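PDB 4PMH: pectinesterase, which catalyses the hydrolysis of methyl esters in pectin, releasing methanol, and probably serves the rice weevil in digesting plant cell walls. Local coordinates for residues A[267-272]-A[312-317]; A[21-26]-A[233-238]; A[107-112]-A[144-149]; A[102-107]-A[167-172]. All blocks are in the same frame, centred on the assembly; numbering follows the deposited sequence.

Interaction 1: A[267-272]-A[312-317]; sequences YFVYKS and LIIKES
The Tyr270 ring takes the carboxylate of Glu316 at its edge, with CE1 3.6 Å from OE1, while CG of its neighbour Lys271 sits over the centre of one face. The Phe268 ring likewise meets a lysine chain edge-on: its CZ is 3.9 Å from CD of Lys315, and the ring also stacks with Tyr26. The Lys315 chain, extended beyond CG, runs past the ring edge and carries NZ to the carbonyl of Phe21. On the other sheet face, Leu312 CD1 lies 3.7 Å from Tyr267 CB and also touches Val269. Between the faces runs a parallel ladder between successive coils of the right-handed parallel beta-helix, in which Lys315 N reaches Val269 O at 2.8 Å. Both strands then turn through a left-handed residue, Lys271 and Glu316, whose side chains run together and form a salt bridge from NZ to OE1 (3.2 Å). NZ comes from above the carboxylate plane, and OE2 is taken by Asn360. Beyond the turn, Ser317 OG accepts from Ser272 N at 3.0 Å and donates to Lys315 O. With an alanine here, Ser272 N would probably lose its acceptor and Lys315 O the hydroxyl that donates to it. The contact thus grades from an apolar interior to a charged corner: the backbone ladder sets the register, and the salt bridge and serine hydroxyl add polar links at the turn.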
# COMPACT_ATOMS: atom_id res chain seq x y z
N TYR A 267 -5.89 -7.21 -4.57
CA TYR A 267 -4.53 -7.42 -4.05
C TYR A 267 -4.11 -8.89 -4.25
O TYR A 267 -4.87 -9.81 -3.99
CB TYR A 267 -4.47 -7.00 -2.58
CG TYR A 267 -4.59 -5.52 -2.31
CD1 TYR A 267 -4.40 -4.56 -3.31
CD2 TYR A 267 -4.85 -5.05 -1.00
CE1 TYR A 267 -4.47 -3.19 -3.03
CE2 TYR A 267 -4.91 -3.70 -0.72
CZ TYR A 267 -4.74 -2.78 -1.74
OH TYR A 267 -4.78 -1.44 -1.45
N PHE A 268 -2.90 -9.10 -4.76
CA PHE A 268 -2.32 -10.42 -4.94
C PHE A 268 -0.98 -10.49 -4.21
O PHE A 268 -0.02 -9.77 -4.55
CB PHE A 268 -2.11 -10.69 -6.42
CG PHE A 268 -1.67 -12.08 -6.74
CD1 PHE A 268 -2.42 -13.18 -6.37
CD2 PHE A 268 -0.52 -12.29 -7.46
CE1 PHE A 268 -2.01 -14.47 -6.70
CE2 PHE A 268 -0.11 -13.56 -7.81
CZ PHE A 268 -0.84 -14.65 -7.43
N VAL A 269 -0.95 -11.32 -3.17
CA VAL A 269 0.24 -11.55 -2.36
C VAL A 269 0.78 -12.95 -2.71
O VAL A 269 0.10 -13.95 -2.49
CB VAL A 269 -0.11 -11.46 -0.88
CG1 VAL A 269 1.10 -11.82 -0.04
CG2 VAL A 269 -0.63 -10.07 -0.52
N TYR A 270 2.00 -12.99 -3.27
CA TYR A 270 2.58 -14.20 -3.86
C TYR A 270 4.06 -14.38 -3.48
O TYR A 270 4.84 -13.45 -3.57
CB TYR A 270 2.46 -14.09 -5.37
CG TYR A 270 3.04 -15.21 -6.19
CD1 TYR A 270 2.56 -16.50 -6.08
CD2 TYR A 270 4.01 -14.96 -7.16
CE1 TYR A 270 3.06 -17.53 -6.86
CE2 TYR A 270 4.52 -15.98 -7.95
CZ TYR A 270 4.04 -17.27 -7.79
OH TYR A 270 4.54 -18.29 -8.55
N LYS A 271 4.42 -15.60 -3.04
CA LYS A 271 5.77 -15.93 -2.61
C LYS A 271 6.28 -14.90 -1.60
O LYS A 271 7.43 -14.49 -1.65
CB LYS A 271 6.71 -16.01 -3.80
CG LYS A 271 6.28 -16.98 -4.89
CD LYS A 271 6.37 -18.41 -4.40
CE LYS A 271 6.51 -19.37 -5.57
NZ LYS A 271 6.18 -20.75 -5.17
N SER A 272 5.42 -14.50 -0.69
CA SER A 272 5.74 -13.47 0.30
C SER A 272 5.73 -14.06 1.72
O SER A 272 5.47 -15.27 1.91
CB SER A 272 4.75 -12.30 0.15
OG SER A 272 5.06 -11.53 -1.03
N LEU A 312 -8.70 -9.85 -2.21
CA LEU A 312 -7.36 -10.23 -1.78
C LEU A 312 -7.14 -11.73 -1.89
O LEU A 312 -7.89 -12.51 -1.35
CB LEU A 312 -7.14 -9.85 -0.32
CG LEU A 312 -5.87 -10.36 0.35
CD1 LEU A 312 -4.59 -9.85 -0.30
CD2 LEU A 312 -5.90 -9.96 1.81
N ILE A 313 -6.08 -12.12 -2.58
CA ILE A 313 -5.61 -13.49 -2.60
C ILE A 313 -4.18 -13.58 -2.06
O ILE A 313 -3.29 -12.86 -2.52
CB ILE A 313 -5.70 -14.06 -4.01
CG1 ILE A 313 -7.19 -14.24 -4.34
CG2 ILE A 313 -4.93 -15.39 -4.12
CD1 ILE A 313 -7.43 -14.63 -5.77
N ILE A 314 -3.98 -14.44 -1.06
CA ILE A 314 -2.63 -14.76 -0.57
C ILE A 314 -2.31 -16.16 -1.03
O ILE A 314 -2.96 -17.12 -0.62
CB ILE A 314 -2.54 -14.66 0.95
CG1 ILE A 314 -2.85 -13.23 1.39
CG2 ILE A 314 -1.15 -15.06 1.43
CD1 ILE A 314 -3.15 -13.09 2.86
N LYS A 315 -1.33 -16.26 -1.92
CA LYS A 315 -0.98 -17.52 -2.60
C LYS A 315 0.49 -17.89 -2.41
O LYS A 315 1.37 -17.05 -2.58
CB LYS A 315 -1.21 -17.34 -4.10
CG LYS A 315 -0.84 -18.53 -4.97
CD LYS A 315 -1.50 -18.38 -6.33
CE LYS A 315 -1.13 -19.51 -7.28
NZ LYS A 315 -1.75 -19.27 -8.61
N GLU A 316 0.76 -19.16 -2.07
CA GLU A 316 2.13 -19.68 -1.97
C GLU A 316 3.05 -18.78 -1.16
O GLU A 316 4.19 -18.51 -1.51
CB GLU A 316 2.65 -20.02 -3.38
CG GLU A 316 1.76 -21.11 -3.96
CD GLU A 316 2.10 -21.57 -5.35
OE1 GLU A 316 3.08 -21.05 -5.91
OE2 GLU A 316 1.39 -22.46 -5.86
N SER A 317 2.51 -18.32 -0.04
CA SER A 317 3.22 -17.45 0.86
C SER A 317 3.40 -18.13 2.23
O SER A 317 2.71 -19.11 2.56
CB SER A 317 2.48 -16.14 1.01
OG SER A 317 2.55 -15.39 -0.19

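Interaction 2: A[21-26]-A[233-238]; sequences FTTATY and SAIFES
Tyr26 and Ile235 form the apolar core of this contact, in which the N-terminal helix 23-27 is laid against the outside of the beta-helix on strand 233-237. The terminal methyl CD1 of Ile235 comes within 3.6 Å of Tyr26 CB. It gets there because CG1 stands anti to the carbonyl carbon (chi1 -64°) and the chain then extends outward, under the first turn of the helix, where CD1 also lies 3.7 Å from Thr23 O. The Tyr26 ring is further engaged outside the two segments: it stacks with Phe268, meets Tyr265 edge-to-face, and sends OH to Gln311.

The polar side chains Glu237 and Ser233 border this patch. The methyl CG2 of Thr23 crosses the end of Glu237, 4.0 Å from OE1, an oxygen that is hydrogen-bonded to Tyr215 OH. At the other end, Ser233 turns its hydroxyl to the carbonyl of Tyr265 and to Gln28, leaving its CB loosely beside Tyr26 O.

Hydrogen bonds within the N-terminal segment set the helix start. Thr22 is the N-cap: its OG1 accepts from Thr25 N at 3.1 Å, and its carbonyl oxygen receives Tyr26 N at 2.9 Å. Thr22 O and Phe21 CB both lie at the edge of the Tyr26 ring, in its plane.

Since van der Waals packing alone joins the two segments, the fit rests on shape: a branched aliphatic side chain fills the angle between a helical backbone and an aromatic residue, while Glu237 and Ser233 at its border find their hydrogen-bond partners elsewhere.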
# COMPACT_ATOMS: atom_id res chain seq x y z
N PHE A 21 -5.59 -16.76 -10.97
CA PHE A 21 -4.96 -15.73 -10.13
C PHE A 21 -3.47 -15.92 -10.08
O PHE A 21 -2.95 -16.70 -9.28
CB PHE A 21 -5.55 -15.78 -8.74
CG PHE A 21 -7.02 -15.60 -8.73
CD1 PHE A 21 -7.58 -14.35 -8.92
CD2 PHE A 21 -7.86 -16.71 -8.58
CE1 PHE A 21 -8.95 -14.19 -8.91
CE2 PHE A 21 -9.23 -16.55 -8.59
CZ PHE A 21 -9.78 -15.30 -8.75
N THR A 22 -2.79 -15.19 -10.94
CA THR A 22 -1.37 -15.30 -11.13
C THR A 22 -0.85 -13.88 -11.39
O THR A 22 -1.64 -12.97 -11.66
CB THR A 22 -1.05 -16.18 -12.36
OG1 THR A 22 -1.44 -15.48 -13.55
CG2 THR A 22 -1.79 -17.50 -12.30
N THR A 23 0.46 -13.69 -11.35
CA THR A 23 1.02 -12.37 -11.66
C THR A 23 0.54 -11.89 -13.02
O THR A 23 0.17 -10.73 -13.18
CB THR A 23 2.57 -12.33 -11.64
OG1 THR A 23 3.07 -13.19 -12.68
CG2 THR A 23 3.13 -12.75 -10.28
N ALA A 24 0.55 -12.79 -14.00
CA ALA A 24 0.16 -12.45 -15.36
C ALA A 24 -1.30 -12.00 -15.44
O ALA A 24 -1.69 -11.14 -16.22
CB ALA A 24 0.38 -13.65 -16.27
N THR A 25 -2.11 -12.62 -14.63
CA THR A 25 -3.50 -12.41 -14.62
C THR A 25 -3.84 -11.05 -13.95
O THR A 25 -4.58 -10.23 -14.52
CB THR A 25 -4.10 -13.68 -13.99
OG1 THR A 25 -4.65 -14.51 -15.04
CG2 THR A 25 -5.06 -13.40 -12.98
N TYR A 26 -3.23 -10.79 -12.80
CA TYR A 26 -3.37 -9.48 -12.12
C TYR A 26 -2.77 -8.30 -12.92
O TYR A 26 -3.24 -7.15 -12.83
CB TYR A 26 -2.77 -9.59 -10.71
CG TYR A 26 -3.72 -10.10 -9.66
CD1 TYR A 26 -3.92 -11.47 -9.46
CD2 TYR A 26 -4.41 -9.22 -8.83
CE1 TYR A 26 -4.80 -11.93 -8.50
CE2 TYR A 26 -5.29 -9.68 -7.88
CZ TYR A 26 -5.49 -11.03 -7.72
OH TYR A 26 -6.35 -11.46 -6.77
N SER A 233 -5.19 -2.57 -8.29
CA SER A 233 -4.75 -3.91 -8.62
C SER A 233 -3.29 -3.97 -8.25
O SER A 233 -2.44 -3.52 -9.02
CB SER A 233 -4.93 -4.20 -10.10
OG SER A 233 -6.29 -4.32 -10.46
N ALA A 234 -2.98 -4.51 -7.08
CA ALA A 234 -1.61 -4.45 -6.55
C ALA A 234 -1.06 -5.85 -6.31
O ALA A 234 -1.68 -6.65 -5.62
CB ALA A 234 -1.57 -3.64 -5.26
N ILE A 235 0.09 -6.12 -6.92
CA ILE A 235 0.78 -7.39 -6.82
C ILE A 235 1.97 -7.23 -5.89
O ILE A 235 2.75 -6.27 -6.03
CB ILE A 235 1.29 -7.83 -8.21
CG1 ILE A 235 0.09 -8.08 -9.12
CG2 ILE A 235 2.19 -9.05 -8.11
CD1 ILE A 235 0.43 -8.03 -10.60
N PHE A 236 2.11 -8.14 -4.93
CA PHE A 236 3.21 -8.14 -3.97
C PHE A 236 3.92 -9.46 -4.11
O PHE A 236 3.39 -10.48 -3.69
CB PHE A 236 2.68 -8.00 -2.55
CG PHE A 236 1.96 -6.72 -2.30
CD1 PHE A 236 2.64 -5.60 -1.83
CD2 PHE A 236 0.59 -6.63 -2.52
CE1 PHE A 236 1.97 -4.42 -1.59
CE2 PHE A 236 -0.09 -5.44 -2.28
CZ PHE A 236 0.60 -4.33 -1.81
N GLU A 237 5.09 -9.46 -4.74
CA GLU A 237 5.84 -10.69 -4.98
C GLU A 237 7.16 -10.63 -4.22
O GLU A 237 7.92 -9.65 -4.36
CB GLU A 237 6.07 -10.90 -6.50
CG GLU A 237 6.92 -12.11 -6.81
CD GLU A 237 7.09 -12.38 -8.30
OE1 GLU A 237 6.76 -11.53 -9.15
OE2 GLU A 237 7.60 -13.49 -8.62
N SER A 238 7.44 -11.67 -3.43
CA SER A 238 8.66 -11.75 -2.62
C SER A 238 8.77 -10.57 -1.66
O SER A 238 9.82 -9.97 -1.52
CB SER A 238 9.92 -11.89 -3.47
OG SER A 238 9.75 -13.00 -4.35

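Interaction 3: A[107-112]-A[144-149]; sequences MPAQTT and IGTSCS
Ala109 meets Gly145, and Thr111 meets Ile144, where a type I beta turn, Pro108 to Thr111, docks onto the start of a short, weakly bonded helical turn at about 145-148; both lie in loops that leave the right-handed parallel beta-helix near the active site. Two backbone hydrogen bonds join them: Gly145 N donates to Ala109 O and Ile144 N to Thr111 O, both at 2.9 Å.

Each partner is also braced internally. Thr111 returns both N and OG1 to Pro108 O, the hydroxyl at 2.7 Å, and Ser149 OG donates to Thr146 O while being held by Val179 N.

The apolar contacts lie around Ile144. Its CG1 sits between backbone N and carbonyl carbon (chi1 63°), which sends CD1 under the turn to within 3.7 Å of Thr111 CB and close to Met107 CG. An alanine in its place is likely to open a gap beneath the turn, leaving Thr111 and Met107 without that cover.

The contact lies beside the probable active site: the side chains of Thr146 and Ala109 are about 4 Å from those of Asp200 and Gln177 respectively, assigned by similarity as proton donor and substrate binder. Cys148, disulfide-bonded to Cys137, ties the helical turn further. Ala109 CB lies 3.5 Å from Thr146 N, and Ser149 CB is 3.4 Å from Met107 O.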
# COMPACT_ATOMS: atom_id res chain seq x y z
N MET A 107 3.71 12.65 10.79
CA MET A 107 2.70 13.50 10.19
C MET A 107 1.41 12.72 10.02
O MET A 107 1.12 12.23 8.92
CB MET A 107 3.18 14.05 8.84
CG MET A 107 2.29 15.17 8.30
SD MET A 107 3.03 16.04 6.89
CE MET A 107 2.77 14.87 5.57
N PRO A 108 0.64 12.59 11.11
CA PRO A 108 -0.64 11.90 11.02
C PRO A 108 -1.74 12.68 10.28
O PRO A 108 -1.58 13.87 10.00
CB PRO A 108 -1.04 11.71 12.49
CG PRO A 108 -0.42 12.88 13.20
CD PRO A 108 0.90 13.12 12.47
N ALA A 109 -2.83 11.99 9.96
CA ALA A 109 -4.02 12.63 9.39
C ALA A 109 -4.53 13.76 10.29
O ALA A 109 -5.15 14.72 9.81
CB ALA A 109 -5.13 11.63 9.19
N GLN A 110 -4.25 13.64 11.59
CA GLN A 110 -4.76 14.58 12.59
C GLN A 110 -3.94 15.87 12.63
O GLN A 110 -4.31 16.82 13.33
CB GLN A 110 -4.80 13.88 13.96
CG GLN A 110 -5.89 12.82 14.11
CD GLN A 110 -5.69 11.55 13.27
OE1 GLN A 110 -4.56 11.14 12.95
NE2 GLN A 110 -6.80 10.90 12.95
N THR A 111 -2.83 15.92 11.90
CA THR A 111 -2.04 17.12 11.76
C THR A 111 -2.89 18.32 11.36
O THR A 111 -3.70 18.25 10.44
CB THR A 111 -0.95 16.93 10.69
OG1 THR A 111 -0.09 15.85 11.08
CG2 THR A 111 -0.12 18.18 10.54
N THR A 112 -2.70 19.45 12.03
CA THR A 112 -3.42 20.62 11.61
C THR A 112 -2.77 21.19 10.36
O THR A 112 -1.58 21.03 10.16
CB THR A 112 -3.46 21.73 12.68
OG1 THR A 112 -2.16 22.31 12.81
CG2 THR A 112 -3.93 21.19 14.02
N ILE A 144 -5.59 17.75 8.24
CA ILE A 144 -5.31 17.56 6.83
C ILE A 144 -5.94 16.27 6.27
O ILE A 144 -6.25 16.19 5.07
CB ILE A 144 -3.78 17.58 6.53
CG1 ILE A 144 -3.08 16.42 7.23
CG2 ILE A 144 -3.21 18.93 6.94
CD1 ILE A 144 -1.57 16.38 7.04
N GLY A 145 -6.12 15.28 7.15
CA GLY A 145 -6.77 14.02 6.80
C GLY A 145 -5.85 12.98 6.18
O GLY A 145 -4.63 13.22 5.97
N THR A 146 -6.42 11.82 5.89
CA THR A 146 -5.63 10.63 5.58
C THR A 146 -4.80 10.75 4.29
O THR A 146 -3.58 10.49 4.31
CB THR A 146 -6.52 9.36 5.57
OG1 THR A 146 -7.13 9.23 6.87
CG2 THR A 146 -5.70 8.11 5.29
N SER A 147 -5.42 11.16 3.20
CA SER A 147 -4.65 11.39 1.97
C SER A 147 -3.52 12.40 2.17
O SER A 147 -2.44 12.19 1.67
CB SER A 147 -5.55 11.87 0.82
OG SER A 147 -6.65 11.01 0.64
N CYS A 148 -3.77 13.50 2.88
CA CYS A 148 -2.74 14.55 3.05
C CYS A 148 -1.63 14.18 4.07
O CYS A 148 -0.60 14.86 4.17
CB CYS A 148 -3.37 15.90 3.41
SG CYS A 148 -4.23 16.70 2.02
N SER A 149 -1.83 13.10 4.82
CA SER A 149 -0.79 12.62 5.72
C SER A 149 0.37 11.96 4.96
O SER A 149 1.40 11.63 5.57
CB SER A 149 -1.38 11.66 6.75
OG SER A 149 -1.58 10.36 6.19

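Interaction 4: A[102-107]-A[167-172]; sequences LITLNM and ENSAKN
Thr104 and Glu167 run alongside each other on neighbouring strands of a parallel beta-helix. Thr104 OG1 donates to Glu167 OE1 at 2.9 Å, meeting the anti side of the carboxylate somewhat out of its plane, and Leu102 CD1 packs across Glu167 CB. Beneath them the parallel ladder runs from Ile103 O through Leu105 N to Leu105 O, which receives Ser169 N at 2.8 Å.

The buried Asn168 faces the other way and takes over where the ladder ends. With CG anti to the backbone N (chi1 -167°), its amide grips both polar backbone atoms of one residue: OD1 accepts from Met107 N at 3.0 Å and ND2 donates to Met107 O at 2.9 Å. The donor stands above the Met107 carbonyl plane, and ND2 is shared with Val179 O, so three hydrogen bonds fix the rotation of the amide.

At the exposed end Asn106 and Asn172 face each other across the contact with their amides almost coplanar, 4° apart. Asn172 ND2 gives a nearly straight bond to a lone pair of Asn106 OD1 (3.0 Å); the return bond from Asn106 ND2 is long and weak. Asn172 ND2 also reaches Gln176.

Asn168 therefore carries the pairing of two coils past the last ladder bond into the loops. On the Thr104 side, one water donates to Thr104 OG1 and hydrogen-bonds Ser169 OG, 2.7 Å from each hydroxyl oxygen.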
# COMPACT_ATOMS: atom_id res chain seq x y z
N LEU A 102 16.44 7.23 3.76
CA LEU A 102 15.21 7.27 4.55
C LEU A 102 14.51 8.62 4.41
O LEU A 102 15.09 9.67 4.71
CB LEU A 102 15.54 7.01 6.01
CG LEU A 102 14.38 7.18 7.01
CD1 LEU A 102 13.30 6.15 6.70
CD2 LEU A 102 14.85 7.06 8.45
N ILE A 103 13.26 8.58 3.93
CA ILE A 103 12.44 9.74 3.80
C ILE A 103 11.38 9.60 4.88
O ILE A 103 10.57 8.68 4.81
CB ILE A 103 11.77 9.77 2.42
CG1 ILE A 103 12.82 9.60 1.31
CG2 ILE A 103 10.98 11.07 2.24
CD1 ILE A 103 12.23 9.36 -0.06
N THR A 104 11.38 10.48 5.88
CA THR A 104 10.57 10.24 7.05
C THR A 104 9.97 11.51 7.65
O THR A 104 10.62 12.55 7.68
CB THR A 104 11.38 9.50 8.15
OG1 THR A 104 10.54 9.31 9.30
CG2 THR A 104 12.64 10.27 8.59
N LEU A 105 8.74 11.39 8.15
CA LEU A 105 8.09 12.45 8.91
C LEU A 105 7.14 11.83 9.92
O LEU A 105 6.72 10.70 9.73
CB LEU A 105 7.29 13.36 7.98
CG LEU A 105 8.04 14.34 7.09
CD1 LEU A 105 7.11 14.95 6.07
CD2 LEU A 105 8.69 15.42 7.94
N ASN A 106 6.85 12.56 11.01
CA ASN A 106 5.78 12.21 11.97
C ASN A 106 4.62 13.13 11.63
O ASN A 106 4.56 14.28 12.08
CB ASN A 106 6.26 12.44 13.42
CG ASN A 106 5.22 12.05 14.48
OD1 ASN A 106 4.02 11.93 14.22
ND2 ASN A 106 5.69 11.91 15.71
N MET A 107 3.71 12.65 10.79
CA MET A 107 2.70 13.50 10.19
C MET A 107 1.41 12.72 10.02
O MET A 107 1.12 12.23 8.92
CB MET A 107 3.18 14.05 8.84
CG MET A 107 2.29 15.17 8.30
SD MET A 107 3.03 16.04 6.89
CE MET A 107 2.77 14.87 5.57
N GLU A 167 8.88 6.44 5.47
CA GLU A 167 8.30 6.26 6.77
C GLU A 167 7.40 7.41 7.16
O GLU A 167 7.76 8.57 7.00
CB GLU A 167 9.42 6.14 7.82
CG GLU A 167 8.91 6.16 9.26
CD GLU A 167 10.01 5.90 10.24
OE1 GLU A 167 11.04 6.60 10.15
OE2 GLU A 167 9.85 4.98 11.07
N ASN A 168 6.24 7.07 7.71
CA ASN A 168 5.47 8.03 8.50
C ASN A 168 5.41 7.49 9.93
O ASN A 168 4.75 6.49 10.22
CB ASN A 168 4.10 8.26 7.88
CG ASN A 168 3.39 9.48 8.45
OD1 ASN A 168 3.62 9.88 9.60
ND2 ASN A 168 2.52 10.09 7.64
N SER A 169 6.12 8.16 10.82
CA SER A 169 6.47 7.61 12.12
C SER A 169 5.42 7.92 13.18
O SER A 169 5.62 7.61 14.35
CB SER A 169 7.84 8.11 12.58
OG SER A 169 7.88 9.53 12.73
N ALA A 170 4.30 8.50 12.78
CA ALA A 170 3.25 8.84 13.74
C ALA A 170 2.71 7.60 14.45
O ALA A 170 2.18 6.69 13.80
CB ALA A 170 2.11 9.58 13.06
N LYS A 171 2.86 7.59 15.77
CA LYS A 171 2.27 6.60 16.65
C LYS A 171 1.81 7.28 17.97
O LYS A 171 1.84 6.69 19.05
CB LYS A 171 3.29 5.47 16.93
CG LYS A 171 4.68 5.97 17.32
CD LYS A 171 5.65 4.82 17.58
CE LYS A 171 5.74 4.46 19.06
NZ LYS A 171 6.87 3.52 19.34
N ASN A 172 1.31 8.51 17.85
CA ASN A 172 1.13 9.40 19.00
C ASN A 172 -0.06 9.00 19.90
O ASN A 172 -0.00 9.14 21.13
CB ASN A 172 1.01 10.85 18.49
CG ASN A 172 2.18 11.23 17.59
OD1 ASN A 172 3.30 11.39 18.05
ND2 ASN A 172 1.92 11.36 16.29
O HOH W 1 9.96 10.73 11.52

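Interactions 1 and 2 adjoin, their centres about 8 Å apart, on one long parallel sheet in which strands 233-237 and 267-270 are neighbours; Phe268 is probably hydrogen-bonded to Ala234 and Phe236. Interactions 3 and 4, about 11 Å apart between centres, share Met107, just beyond the end of strand 101-105 of a second parallel sheet. The two pairs lie on opposite sides of the chain's centre, with centres about 27 to 30 Å apart. Along the sequence, interaction 2 spans more than half of the chain, enclosing 4 and, within it, 3, while 1 follows. An N-terminal helix thus covers later coils, while the earlier coils carry loops that lie beside the probable catalytic residues.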